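Local coordinates for uncharacterized protein (Bacteroides ovatus, PDB 3NQK) that is of unknown function but probably combines an N-terminal immunoglobulin-like E-set domain with a C-terminal BT_3044-like domain, at residues Gln11-Phe15 and Asn146-Ala150; Val39-Ile45 and Glu108-Phe114; Gln55-Ile61 and Glu97-Ala103; Leu68-Asn72 and Trp84-Met88. All blocks are in the same frame, centred on the assembly; numbering follows the deposited sequence.

Interaction 1. Residues Gln11-Phe15 and Asn146-Ala150; sequences QYVSF and NYAKA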
loop_
_atom_site.group_PDB
_atom_site.type_symbol
_atom_site.label_atom_id
_atom_site.label_comp_id
_atom_site.label_asym_id
_atom_site.label_seq_id
_atom_site.Cartn_x
_atom_site.Cartn_y
_atom_site.Cartn_z
ATOM N N GLN A 11 11.138 27.726 -3.473
ATOM C CA GLN A 11 10.675 26.346 -3.106
ATOM C C GLN A 11 9.840 26.321 -1.805
ATOM O O GLN A 11 10.200 26.938 -0.809
ATOM C CB GLN A 11 11.860 25.406 -2.978
ATOM C CG GLN A 11 12.512 25.098 -4.283
ATOM C CD GLN A 11 13.509 23.984 -4.177
ATOM O OE1 GLN A 11 14.425 24.036 -3.365
ATOM N NE2 GLN A 11 13.347 22.962 -5.010
ATOM N N TYR A 12 8.768 25.537 -1.826
ATOM C CA TYR A 12 7.797 25.496 -0.751
ATOM C C TYR A 12 7.810 24.102 -0.094
ATOM O O TYR A 12 7.803 23.085 -0.791
ATOM C CB TYR A 12 6.399 25.816 -1.339
ATOM C CG TYR A 12 5.256 25.929 -0.319
ATOM C CD1 TYR A 12 5.162 27.030 0.549
ATOM C CD2 TYR A 12 4.212 24.991 -0.304
ATOM C CE1 TYR A 12 4.093 27.150 1.466
ATOM C CE2 TYR A 12 3.136 25.109 0.605
ATOM C CZ TYR A 12 3.090 26.185 1.483
ATOM O OH TYR A 12 2.043 26.298 2.364
ATOM N N VAL A 13 7.850 24.065 1.246
ATOM C CA VAL A 13 7.863 22.803 1.989
ATOM C C VAL A 13 6.533 22.591 2.672
ATOM O O VAL A 13 6.112 23.418 3.452
ATOM C CB VAL A 13 8.945 22.805 3.064
ATOM C CG1 VAL A 13 8.897 21.489 3.891
ATOM C CG2 VAL A 13 10.300 23.000 2.442
ATOM N N SER A 14 5.911 21.435 2.437
ATOM C CA SER A 14 4.585 21.166 2.963
ATOM C C SER A 14 4.327 19.683 3.239
ATOM O O SER A 14 5.109 18.817 2.850
ATOM C CB SER A 14 3.544 21.662 1.992
ATOM O OG SER A 14 3.621 20.949 0.784
ATOM N N PHE A 15 3.205 19.416 3.916
ATOM C CA PHE A 15 2.780 18.066 4.252
ATOM C C PHE A 15 1.934 17.506 3.137
ATOM O O PHE A 15 1.214 18.245 2.475
ATOM C CB PHE A 15 1.921 18.081 5.521
ATOM C CG PHE A 15 2.631 18.603 6.747
ATOM C CD1 PHE A 15 3.560 17.813 7.421
ATOM C CD2 PHE A 15 2.285 19.822 7.292
ATOM C CE1 PHE A 15 4.164 18.257 8.568
ATOM C CE2 PHE A 15 2.889 20.273 8.449
ATOM C CZ PHE A 15 3.835 19.490 9.085
ATOM N N ASN A 146 4.222 32.820 5.593
ATOM C CA ASN A 146 2.986 31.991 5.597
ATOM C C ASN A 146 3.340 30.481 5.646
ATOM O O ASN A 146 3.837 29.915 4.670
ATOM C CB ASN A 146 2.130 32.297 4.374
ATOM C CG ASN A 146 0.761 31.646 4.445
ATOM O OD1 ASN A 146 0.301 31.250 5.523
ATOM N ND2 ASN A 146 0.099 31.535 3.299
ATOM N N TYR A 147 2.984 29.835 6.754
ATOM C CA TYR A 147 3.521 28.503 7.101
ATOM C C TYR A 147 2.615 27.345 6.659
ATOM O O TYR A 147 1.379 27.482 6.624
ATOM C CB TYR A 147 3.746 28.428 8.629
ATOM C CG TYR A 147 4.060 29.790 9.277
ATOM C CD1 TYR A 147 5.375 30.294 9.309
ATOM C CD2 TYR A 147 3.029 30.585 9.827
ATOM C CE1 TYR A 147 5.660 31.560 9.877
ATOM C CE2 TYR A 147 3.305 31.849 10.396
ATOM C CZ TYR A 147 4.621 32.327 10.417
ATOM O OH TYR A 147 4.895 33.560 10.971
ATOM N N ALA A 148 3.236 26.196 6.358
ATOM C CA ALA A 148 2.506 24.991 5.947
ATOM C C ALA A 148 1.885 24.323 7.157
ATOM O O ALA A 148 2.554 24.090 8.161
ATOM C CB ALA A 148 3.418 24.045 5.261
ATOM N N LYS A 149 0.626 23.947 7.041
ATOM C CA LYS A 149 -0.047 23.343 8.171
ATOM C C LYS A 149 -0.723 22.040 7.805
ATOM O O LYS A 149 -0.882 21.713 6.637
ATOM C CB LYS A 149 -1.045 24.337 8.796
ATOM C CG LYS A 149 -0.354 25.443 9.667
ATOM C CD LYS A 149 -1.305 26.599 10.021
ATOM C CE LYS A 149 -0.621 27.650 10.919
ATOM N NZ LYS A 149 0.526 28.325 10.262
ATOM N N ALA A 150 -1.045 21.263 8.829
ATOM C CA ALA A 150 -1.733 19.997 8.668
ATOM C C ALA A 150 -2.629 19.789 9.895
ATOM O O ALA A 150 -2.160 19.832 11.028
ATOM C CB ALA A 150 -0.743 18.869 8.526
#
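F15 and A150 make the close-packed end of this contact. With F15 chi1 at -61°, CG stands opposite the carbonyl carbon and beside the backbone N, which swings the ring toward the 146-150 segment. Its CD2 comes to 3.4 Å from CB of A150, an oblique approach to the ring. The same side of the ring also passes two peptide oxygens: K149 O lies near the ring plane, 3.7 Å from F15 CD2, and A148 O is 3.8 Å from F15 CE2. One residue pair back, the methyl of A148 fits against the backbone of 12-15, with CB 3.3 Å from V13 O, and against CB of S14 at 4.0 Å.

Toward N146 the contact thins out into solvent. With CG trans to the backbone N (chi1 -175°), the exposed Y12 carries its OH across to 3.8 Å from CA of A148, while N146 O meets the ring edge only distantly. Y147 and K149 turn from the partner segment.

No hydrogen bond crosses between the segments, which run nearly the same way, 20° apart, as members of facing sheets. Each backbone is bonded within its own sheet, S14 to I46 and A148 to I131, and those bonds set direction and register. The hold across the contact therefore depends on van der Waals fit and on the burial of F15, A148 and A150.

Interaction 2. Residues Val39-Ile45 and Glu108-Phe114; sequences VTYQLPI and ELLNIDF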
loop_
_atom_site.group_PDB
_atom_site.type_symbol
_atom_site.label_atom_id
_atom_site.label_comp_id
_atom_site.label_asym_id
_atom_site.label_seq_id
_atom_site.Cartn_x
_atom_site.Cartn_y
_atom_site.Cartn_z
ATOM N N VAL A 39 0.438 2.387 17.411
ATOM C CA VAL A 39 0.455 2.338 15.963
ATOM C C VAL A 39 1.193 3.561 15.435
ATOM O O VAL A 39 1.178 4.624 16.064
ATOM C CB VAL A 39 -0.987 2.288 15.395
ATOM C CG1 VAL A 39 -1.755 3.550 15.780
ATOM C CG2 VAL A 39 -0.979 2.086 13.858
ATOM N N THR A 40 1.872 3.404 14.312
ATOM C CA THR A 40 2.621 4.501 13.729
ATOM C C THR A 40 1.953 4.998 12.475
ATOM O O THR A 40 1.484 4.211 11.663
ATOM C CB THR A 40 4.051 4.078 13.377
ATOM O OG1 THR A 40 4.721 3.630 14.555
ATOM C CG2 THR A 40 4.807 5.228 12.799
ATOM N N TYR A 41 1.901 6.317 12.323
ATOM C CA TYR A 41 1.416 6.917 11.108
ATOM C C TYR A 41 2.521 7.722 10.466
ATOM O O TYR A 41 3.171 8.537 11.116
ATOM C CB TYR A 41 0.226 7.819 11.386
ATOM C CG TYR A 41 -0.374 8.397 10.135
ATOM C CD1 TYR A 41 -1.227 7.639 9.339
ATOM C CD2 TYR A 41 -0.069 9.689 9.724
ATOM C CE1 TYR A 41 -1.764 8.152 8.172
ATOM C CE2 TYR A 41 -0.613 10.215 8.568
ATOM C CZ TYR A 41 -1.461 9.437 7.795
ATOM O OH TYR A 41 -2.007 9.950 6.646
ATOM N N GLN A 42 2.701 7.528 9.173
ATOM C CA GLN A 42 3.744 8.202 8.452
ATOM C C GLN A 42 3.172 9.298 7.563
ATOM O O GLN A 42 2.396 9.020 6.632
ATOM C CB GLN A 42 4.525 7.198 7.631
ATOM C CG GLN A 42 5.172 6.119 8.490
ATOM C CD GLN A 42 6.114 5.252 7.724
ATOM O OE1 GLN A 42 5.697 4.446 6.906
ATOM N NE2 GLN A 42 7.400 5.382 8.009
ATOM N N LEU A 43 3.565 10.542 7.857
ATOM C CA LEU A 43 3.100 11.706 7.136
ATOM C C LEU A 43 4.225 12.285 6.302
ATOM O O LEU A 43 5.236 12.732 6.829
ATOM C CB LEU A 43 2.601 12.755 8.117
ATOM C CG LEU A 43 2.106 14.056 7.524
ATOM C CD1 LEU A 43 0.980 13.794 6.555
ATOM C CD2 LEU A 43 1.654 14.988 8.653
ATOM N N PRO A 44 4.060 12.262 4.988
ATOM C CA PRO A 44 5.094 12.751 4.124
ATOM C C PRO A 44 5.298 14.248 4.205
ATOM O O PRO A 44 4.329 15.015 4.247
ATOM C CB PRO A 44 4.587 12.382 2.734
ATOM C CG PRO A 44 3.723 11.236 2.942
ATOM C CD PRO A 44 3.115 11.389 4.274
ATOM N N ILE A 45 6.563 14.649 4.219
ATOM C CA ILE A 45 6.935 16.031 4.097
ATOM C C ILE A 45 7.588 16.193 2.720
ATOM O O ILE A 45 8.511 15.449 2.366
ATOM C CB ILE A 45 7.884 16.438 5.196
ATOM C CG1 ILE A 45 7.185 16.295 6.554
ATOM C CG2 ILE A 45 8.336 17.842 4.997
ATOM C CD1 ILE A 45 8.059 16.626 7.711
ATOM N N GLU A 108 10.529 13.140 2.643
ATOM C CA GLU A 108 10.935 12.391 3.810
ATOM C C GLU A 108 9.747 12.256 4.739
ATOM O O GLU A 108 8.842 13.096 4.725
ATOM C CB GLU A 108 12.109 13.069 4.514
ATOM C CG GLU A 108 12.712 12.231 5.693
ATOM C CD GLU A 108 13.114 10.829 5.271
ATOM O OE1 GLU A 108 14.181 10.690 4.635
ATOM O OE2 GLU A 108 12.352 9.866 5.578
ATOM N N LEU A 109 9.744 11.188 5.537
ATOM C CA LEU A 109 8.585 10.833 6.352
ATOM C C LEU A 109 8.679 11.287 7.816
ATOM O O LEU A 109 9.705 11.136 8.466
ATOM C CB LEU A 109 8.373 9.319 6.309
ATOM C CG LEU A 109 8.118 8.700 4.924
ATOM C CD1 LEU A 109 8.081 7.147 5.023
ATOM C CD2 LEU A 109 6.826 9.254 4.298
ATOM N N LEU A 110 7.577 11.831 8.312
ATOM C CA LEU A 110 7.429 12.168 9.708
ATOM C C LEU A 110 6.715 11.029 10.368
ATOM O O LEU A 110 5.525 10.842 10.173
ATOM C CB LEU A 110 6.614 13.453 9.870
ATOM C CG LEU A 110 6.382 13.944 11.306
ATOM C CD1 LEU A 110 7.659 14.449 11.934
ATOM C CD2 LEU A 110 5.331 15.023 11.321
ATOM N N ASN A 111 7.453 10.220 11.100
ATOM C CA ASN A 111 6.869 9.112 11.817
ATOM C C ASN A 111 6.182 9.591 13.086
ATOM O O ASN A 111 6.843 9.972 14.054
ATOM C CB ASN A 111 7.938 8.088 12.151
ATOM C CG ASN A 111 8.579 7.511 10.923
ATOM O OD1 ASN A 111 7.916 6.912 10.093
ATOM N ND2 ASN A 111 9.874 7.707 10.789
ATOM N N ILE A 112 4.852 9.636 13.047
ATOM C CA ILE A 112 4.056 9.964 14.209
ATOM C C ILE A 112 3.657 8.679 14.885
ATOM O O ILE A 112 2.944 7.871 14.304
ATOM C CB ILE A 112 2.762 10.703 13.822
ATOM C CG1 ILE A 112 3.063 11.940 12.991
ATOM C CG2 ILE A 112 1.996 11.092 15.049
ATOM C CD1 ILE A 112 1.807 12.756 12.653
ATOM N N ASP A 113 4.092 8.508 16.128
ATOM C CA ASP A 113 3.808 7.303 16.909
ATOM C C ASP A 113 2.670 7.538 17.923
ATOM O O ASP A 113 2.821 8.289 18.888
ATOM C CB ASP A 113 5.092 6.833 17.649
ATOM C CG ASP A 113 6.152 6.304 16.698
ATOM O OD1 ASP A 113 5.781 5.668 15.685
ATOM O OD2 ASP A 113 7.351 6.528 16.954
ATOM N N PHE A 114 1.563 6.845 17.724
ATOM C CA PHE A 114 0.396 7.010 18.574
ATOM C C PHE A 114 0.301 5.915 19.616
ATOM O O PHE A 114 0.640 4.743 19.349
ATOM C CB PHE A 114 -0.888 6.994 17.730
ATOM C CG PHE A 114 -1.086 8.226 16.885
ATOM C CD1 PHE A 114 -1.434 9.429 17.466
ATOM C CD2 PHE A 114 -1.003 8.157 15.511
ATOM C CE1 PHE A 114 -1.645 10.560 16.685
ATOM C CE2 PHE A 114 -1.219 9.292 14.723
ATOM C CZ PHE A 114 -1.527 10.483 15.312
#
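N111 OD1 takes a hydrogen bond from Q42 NE2 at 2.6 Å, nearly straight (164°) and in the carbonyl plane. Q42 and N111 both carry CG beside the backbone N (chi1 -60° and -62°), which brings the side chains alongside each other with their amides almost coplanar. On the same face T40 OG1 donates to D113 OD1, also at 2.6 Å, meeting the carboxylate oxygen nearly end-on. Further along, L109 sends CD1 to within 3.5 Å of Q42 NE2 and lays CD2 3.9 Å from P44 CG. Part of this face meets the second subunit, whose P311 packs on Q42 and L109 and whose T308 packs on P44.

The other face is mostly apolar. I45 CD1 rests 4.1 Å from L110 CB, and the edge of the F114 ring comes to Y41 CB, with CE2 3.9 Å away. L43, L110 and I112 all lean on L129 of the opposing sheet.

Between the faces the backbones pair in unbroken antiparallel register from V39-F114 to I45-E108; Y41 N to I112 O, at 2.7 Å, is one of these bonds. One face turned to the opposing sheet and a mixed polar and apolar face outward are consistent with a β-sandwich of the immunoglobulin-like E-set kind.

Interaction 3. Residues Gln55-Ile61 and Glu97-Ala103; sequences QDRDIHI and ETVHIPA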
loop_
_atom_site.group_PDB
_atom_site.type_symbol
_atom_site.label_atom_id
_atom_site.label_comp_id
_atom_site.label_asym_id
_atom_site.label_seq_id
_atom_site.Cartn_x
_atom_site.Cartn_y
_atom_site.Cartn_z
ATOM N N GLN A 55 19.450 22.408 -1.109
ATOM C CA GLN A 55 19.812 22.721 0.287
ATOM C C GLN A 55 19.590 21.527 1.205
ATOM O O GLN A 55 18.567 20.855 1.113
ATOM C CB GLN A 55 18.959 23.902 0.820
ATOM C CG GLN A 55 19.103 25.239 0.051
ATOM C CD GLN A 55 18.376 26.433 0.766
ATOM O OE1 GLN A 55 18.505 26.623 1.988
ATOM N NE2 GLN A 55 17.652 27.238 -0.011
ATOM N N ASP A 56 20.560 21.245 2.075
ATOM C CA ASP A 56 20.304 20.356 3.195
ATOM C C ASP A 56 19.352 21.141 4.075
ATOM O O ASP A 56 19.588 22.311 4.348
ATOM C CB ASP A 56 21.588 20.004 3.967
ATOM C CG ASP A 56 22.422 18.892 3.278
ATOM O OD1 ASP A 56 23.131 19.184 2.273
ATOM O OD2 ASP A 56 22.425 17.751 3.796
ATOM N N ARG A 57 18.227 20.540 4.426
ATOM C CA ARG A 57 17.209 21.241 5.185
ATOM C C ARG A 57 16.866 20.490 6.440
ATOM O O ARG A 57 16.564 19.295 6.402
ATOM C CB ARG A 57 15.944 21.444 4.337
ATOM C CG ARG A 57 16.230 21.940 2.923
ATOM C CD ARG A 57 15.000 21.940 2.039
ATOM N NE ARG A 57 14.263 23.193 2.135
ATOM C CZ ARG A 57 14.163 24.099 1.156
ATOM N NH1 ARG A 57 14.715 23.881 -0.034
ATOM N NH2 ARG A 57 13.454 25.207 1.356
ATOM N N ASP A 58 17.016 21.173 7.569
ATOM C CA ASP A 58 16.546 20.677 8.833
ATOM C C ASP A 58 15.214 21.340 9.085
ATOM O O ASP A 58 15.156 22.533 9.350
ATOM C CB ASP A 58 17.548 21.000 9.954
ATOM C CG ASP A 58 18.773 20.090 9.923
ATOM O OD1 ASP A 58 18.600 18.839 9.941
ATOM O OD2 ASP A 58 19.907 20.619 9.890
ATOM N N ILE A 59 14.136 20.575 8.930
ATOM C CA ILE A 59 12.784 21.107 9.043
ATOM C C ILE A 59 12.271 20.927 10.443
ATOM O O ILE A 59 12.443 19.872 11.037
ATOM C CB ILE A 59 11.837 20.406 8.042
ATOM C CG1 ILE A 59 12.280 20.717 6.603
ATOM C CG2 ILE A 59 10.376 20.851 8.258
ATOM C CD1 ILE A 59 11.783 19.729 5.568
ATOM N N HIS A 60 11.653 21.961 10.988
ATOM C CA HIS A 60 11.133 21.891 12.358
ATOM C C HIS A 60 9.619 21.860 12.353
ATOM O O HIS A 60 8.975 22.671 11.681
ATOM C CB HIS A 60 11.630 23.076 13.183
ATOM C CG HIS A 60 13.117 23.084 13.395
ATOM N ND1 HIS A 60 13.698 22.782 14.610
ATOM C CD2 HIS A 60 14.137 23.363 12.550
ATOM C CE1 HIS A 60 15.012 22.876 14.502
ATOM N NE2 HIS A 60 15.305 23.226 13.262
ATOM N N ILE A 61 9.052 20.905 13.103
ATOM C CA ILE A 61 7.611 20.742 13.206
ATOM C C ILE A 61 7.176 20.988 14.643
ATOM O O ILE A 61 7.836 20.546 15.579
ATOM C CB ILE A 61 7.179 19.315 12.846
ATOM C CG1 ILE A 61 7.946 18.788 11.621
ATOM C CG2 ILE A 61 5.692 19.264 12.620
ATOM C CD1 ILE A 61 7.535 19.405 10.359
ATOM N N GLU A 97 10.883 16.425 16.489
ATOM C CA GLU A 97 10.747 17.854 16.269
ATOM C C GLU A 97 11.426 18.266 14.953
ATOM O O GLU A 97 11.001 19.224 14.303
ATOM C CB GLU A 97 11.354 18.613 17.457
ATOM C CG GLU A 97 11.003 20.111 17.526
ATOM C CD GLU A 97 12.007 20.997 16.810
ATOM O OE1 GLU A 97 13.140 20.531 16.549
ATOM O OE2 GLU A 97 11.668 22.173 16.534
ATOM N N THR A 98 12.442 17.497 14.547
ATOM C CA THR A 98 13.221 17.799 13.350
ATOM C C THR A 98 13.230 16.642 12.327
ATOM O O THR A 98 13.362 15.461 12.689
ATOM C CB THR A 98 14.688 18.159 13.723
ATOM O OG1 THR A 98 14.755 19.534 14.124
ATOM C CG2 THR A 98 15.635 17.939 12.540
ATOM N N VAL A 99 13.085 17.000 11.052
ATOM C CA VAL A 99 13.194 16.050 9.962
ATOM C C VAL A 99 14.244 16.548 9.004
ATOM O O VAL A 99 14.260 17.725 8.649
ATOM C CB VAL A 99 11.887 15.909 9.215
ATOM C CG1 VAL A 99 12.058 14.975 8.069
ATOM C CG2 VAL A 99 10.768 15.410 10.170
ATOM N N HIS A 100 15.130 15.662 8.580
ATOM C CA HIS A 100 16.205 16.059 7.707
ATOM C C HIS A 100 15.949 15.640 6.257
ATOM O O HIS A 100 15.722 14.461 5.968
ATOM C CB HIS A 100 17.535 15.480 8.196
ATOM C CG HIS A 100 18.712 15.923 7.390
ATOM N ND1 HIS A 100 19.210 17.208 7.447
ATOM C CD2 HIS A 100 19.470 15.264 6.480
ATOM C CE1 HIS A 100 20.231 17.318 6.614
ATOM N NE2 HIS A 100 20.408 16.154 6.012
ATOM N N ILE A 101 15.986 16.616 5.354
ATOM C CA ILE A 101 15.907 16.348 3.934
ATOM C C ILE A 101 17.196 16.806 3.273
ATOM O O ILE A 101 17.436 18.003 3.133
ATOM C CB ILE A 101 14.726 17.068 3.274
ATOM C CG1 ILE A 101 13.415 16.539 3.822
ATOM C CG2 ILE A 101 14.765 16.875 1.751
ATOM C CD1 ILE A 101 12.192 17.181 3.199
ATOM N N PRO A 102 18.035 15.859 2.876
ATOM C CA PRO A 102 19.305 16.233 2.261
ATOM C C PRO A 102 19.120 16.882 0.912
ATOM O O PRO A 102 18.079 16.729 0.291
ATOM C CB PRO A 102 20.046 14.884 2.111
ATOM C CG PRO A 102 18.984 13.839 2.209
ATOM C CD PRO A 102 17.919 14.403 3.088
ATOM N N ALA A 103 20.108 17.652 0.494
ATOM C CA ALA A 103 20.117 18.197 -0.841
ATOM C C ALA A 103 19.972 17.039 -1.796
ATOM O O ALA A 103 20.426 15.937 -1.507
ATOM C CB ALA A 103 21.423 18.948 -1.102
#
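R57 and I101 open the backbone pairing, exchanging two hydrogen bonds, with I101 N to R57 O at 2.9 Å. I59 and V99 repeat the pattern, and I61 N then bonds to E97 O at 2.8 Å. In the non-hydrogen-bonded pairs between, CA-H groups of T98 and H100 point at the carbonyl oxygens of I59 and R57.

The apolar contact lies on the face carrying I59, V99 and I101, where the methyl ends of I59 and I101 meet, CD1 to CD1, at 3.5 Å. Strand 98-101 is joined to its sheet of the β-sandwich through 57-63, and I45 of the facing sheet packs on both I59 and V99. R57 belongs to this face too, but its guanidinium bends off to N53 and to the carbonyl of D134.

The polar interactions gather on the opposite face, around two histidines. H60 ND1 donates in its ring plane to E97 OE2 at 2.9 Å, on the syn side of the carboxylate, and makes a weak hydrogen bond to E97 OE1. T98 OG1 lies over one face of the H60 ring and itself donates to E97 OE1, helping to position the acid. H100 ND1 reaches D58 OD1 at 3.0 Å from above the carboxylate plane. With CG trans to the backbone N (chi1 -176°), the H100 ring leans toward the 55-61 segment and offers NE2 to D56 OD2 in a weak bond of 3.4 Å.

Interaction 4. Residues Leu68-Asn72 and Trp84-Met88; sequences LKTLN and WYTEM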
loop_
_atom_site.group_PDB
_atom_site.type_symbol
_atom_site.label_atom_id
_atom_site.label_comp_id
_atom_site.label_asym_id
_atom_site.label_seq_id
_atom_site.Cartn_x
_atom_site.Cartn_y
_atom_site.Cartn_z
ATOM N N LEU A 68 -6.045 25.523 15.555
ATOM C CA LEU A 68 -7.195 24.696 15.849
ATOM C C LEU A 68 -8.307 25.509 16.477
ATOM O O LEU A 68 -9.450 25.415 16.065
ATOM C CB LEU A 68 -6.801 23.555 16.774
ATOM C CG LEU A 68 -7.843 22.451 16.941
ATOM C CD1 LEU A 68 -8.228 21.867 15.602
ATOM C CD2 LEU A 68 -7.312 21.371 17.862
ATOM N N LYS A 69 -7.978 26.297 17.484
ATOM C CA LYS A 69 -8.980 27.147 18.123
ATOM C C LYS A 69 -9.649 28.058 17.080
ATOM O O LYS A 69 -10.884 28.205 17.060
ATOM C CB LYS A 69 -8.351 27.993 19.236
ATOM C CG LYS A 69 -9.374 28.783 20.080
ATOM C CD LYS A 69 -8.681 29.817 21.000
ATOM C CE LYS A 69 -9.701 30.737 21.682
ATOM N NZ LYS A 69 -9.041 31.890 22.353
ATOM N N THR A 70 -8.836 28.665 16.218
ATOM C CA THR A 70 -9.353 29.544 15.179
ATOM C C THR A 70 -10.359 28.813 14.303
ATOM O O THR A 70 -11.445 29.314 14.056
ATOM C CB THR A 70 -8.218 30.116 14.306
ATOM O OG1 THR A 70 -7.751 31.329 14.886
ATOM C CG2 THR A 70 -8.707 30.406 12.873
ATOM N N LEU A 71 -9.996 27.615 13.857
ATOM C CA LEU A 71 -10.872 26.823 13.015
ATOM C C LEU A 71 -12.217 26.598 13.696
ATOM O O LEU A 71 -13.258 26.891 13.128
ATOM C CB LEU A 71 -10.232 25.484 12.698
ATOM C CG LEU A 71 -11.032 24.611 11.738
ATOM C CD1 LEU A 71 -11.118 25.277 10.379
ATOM C CD2 LEU A 71 -10.409 23.219 11.622
ATOM N N ASN A 72 -12.182 26.083 14.922
ATOM C CA ASN A 72 -13.408 25.828 15.676
ATOM C C ASN A 72 -14.346 27.020 15.687
ATOM O O ASN A 72 -15.553 26.858 15.538
ATOM C CB ASN A 72 -13.087 25.419 17.110
ATOM C CG ASN A 72 -12.668 23.962 17.225
ATOM O OD1 ASN A 72 -12.987 23.133 16.365
ATOM N ND2 ASN A 72 -11.969 23.637 18.304
ATOM N N TRP A 84 -16.997 21.269 18.447
ATOM C CA TRP A 84 -15.582 21.656 18.315
ATOM C C TRP A 84 -14.643 20.476 18.220
ATOM O O TRP A 84 -14.882 19.418 18.792
ATOM C CB TRP A 84 -15.147 22.492 19.516
ATOM C CG TRP A 84 -15.487 23.908 19.438
ATOM C CD1 TRP A 84 -16.582 24.455 18.845
ATOM C CD2 TRP A 84 -14.810 24.972 20.090
ATOM N NE1 TRP A 84 -16.592 25.803 19.033
ATOM C CE2 TRP A 84 -15.519 26.151 19.804
ATOM C CE3 TRP A 84 -13.645 25.052 20.870
ATOM C CZ2 TRP A 84 -15.103 27.405 20.258
ATOM C CZ3 TRP A 84 -13.224 26.299 21.317
ATOM C CH2 TRP A 84 -13.950 27.458 21.007
ATOM N N TYR A 85 -13.536 20.691 17.538
ATOM C CA TYR A 85 -12.460 19.744 17.533
ATOM C C TYR A 85 -11.669 19.907 18.833
ATOM O O TYR A 85 -11.637 20.988 19.414
ATOM C CB TYR A 85 -11.555 19.989 16.345
ATOM C CG TYR A 85 -12.209 19.735 15.023
ATOM C CD1 TYR A 85 -12.522 18.455 14.627
ATOM C CD2 TYR A 85 -12.472 20.775 14.142
ATOM C CE1 TYR A 85 -13.112 18.204 13.399
ATOM C CE2 TYR A 85 -13.052 20.535 12.904
ATOM C CZ TYR A 85 -13.367 19.241 12.542
ATOM O OH TYR A 85 -13.933 18.984 11.316
ATOM N N THR A 86 -11.048 18.836 19.289
ATOM C CA THR A 86 -10.296 18.886 20.509
ATOM C C THR A 86 -8.856 18.483 20.261
ATOM O O THR A 86 -8.592 17.490 19.620
ATOM C CB THR A 86 -10.902 17.988 21.532
ATOM O OG1 THR A 86 -12.258 18.388 21.756
ATOM C CG2 THR A 86 -10.112 18.059 22.855
ATOM N N GLU A 87 -7.926 19.297 20.748
ATOM C CA GLU A 87 -6.518 19.043 20.536
ATOM C C GLU A 87 -6.143 17.722 21.149
ATOM O O GLU A 87 -6.487 17.453 22.265
ATOM C CB GLU A 87 -5.678 20.155 21.139
ATOM C CG GLU A 87 -4.181 19.973 20.918
ATOM C CD GLU A 87 -3.353 21.057 21.579
ATOM O OE1 GLU A 87 -3.898 22.156 21.834
ATOM O OE2 GLU A 87 -2.153 20.818 21.819
HETATM N N MSE A 88 -5.471 16.877 20.384
HETATM C CA MSE A 88 -5.068 15.583 20.886
HETATM C C MSE A 88 -4.158 15.720 22.098
HETATM O O MSE A 88 -3.325 16.640 22.177
HETATM C CB MSE A 88 -4.368 14.793 19.816
HETATM C CG MSE A 88 -4.150 13.377 20.191
HETATM SE SE MSE A 88 -4.096 12.289 18.650
HETATM C CE MSE A 88 -4.048 10.545 19.482
#
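W84 lays one face of its indole over N72: N72 CB sits 3.6 Å from the centroid of the W84 five-membered ring and only 16° off its normal, a CH-π contact. At the benzene side of the same ring system, N72 ND2 comes to 3.4 Å from W84 CE3. The indole nitrogen NE1 bonds to the carbonyl of S77. The Y85 ring is turned only 19° from the N72 amide, whose OD1 approaches Y85 CD2 obliquely at 3.3 Å; L71 CD2 comes to the ring at 4.0 Å from CE2. Y85 also makes a cation-π contact with K124, and its OH bonds to D24.

N72 holds CG beside its own backbone N (chi1 -79°), which brings the amide to the backbone of Y85, bound at two points. N72 OD1 accepts from Y85 N at 2.8 Å, the donor tilted out of the carbonyl plane, and ND2 donates to Y85 O at 2.9 Å, so both polar atoms of the side chain are engaged and its rotation is fixed. Next to this, L68 packs between helix and strand: CD1 meets Y85 CB at 3.9 Å, and CD2 lies 3.6 Å from E87 N.

Helix 65-76 follows strand 57-63, and the chain returns through these residues to strand 86-87, which pairs beside 125-133. An asparagine side chain that pairs with a backbone N-H and C=O, as another peptide would, here ties a helical excursion back onto a β-sandwich sheet.

How the interactions relate
Interactions 1, 2 and 3 meet in the interior of one β-sandwich, their centres 13 to 16 Å apart. V13 and F15 of interaction 1 touch both of the others: F15 CD1 is 3.6 Å from L43 CD2 of interaction 2, and V13 CG1 is 3.8 Å from I59 CD1 of interaction 3. V99 CG2 closes the triangle, 3.7 Å from L110 CD1. Interaction 4 stands further off, its nearest atoms about 7 Å from interaction 1 and about 12 Å from interaction 3, but CE of selenomethionine M88 reaches F114 CD1 of interaction 2 at 3.5 Å. No active site has been assigned here; ethanediol molecules, probably from crystallisation, lie about 4 Å from the side chains of E97 and Y85.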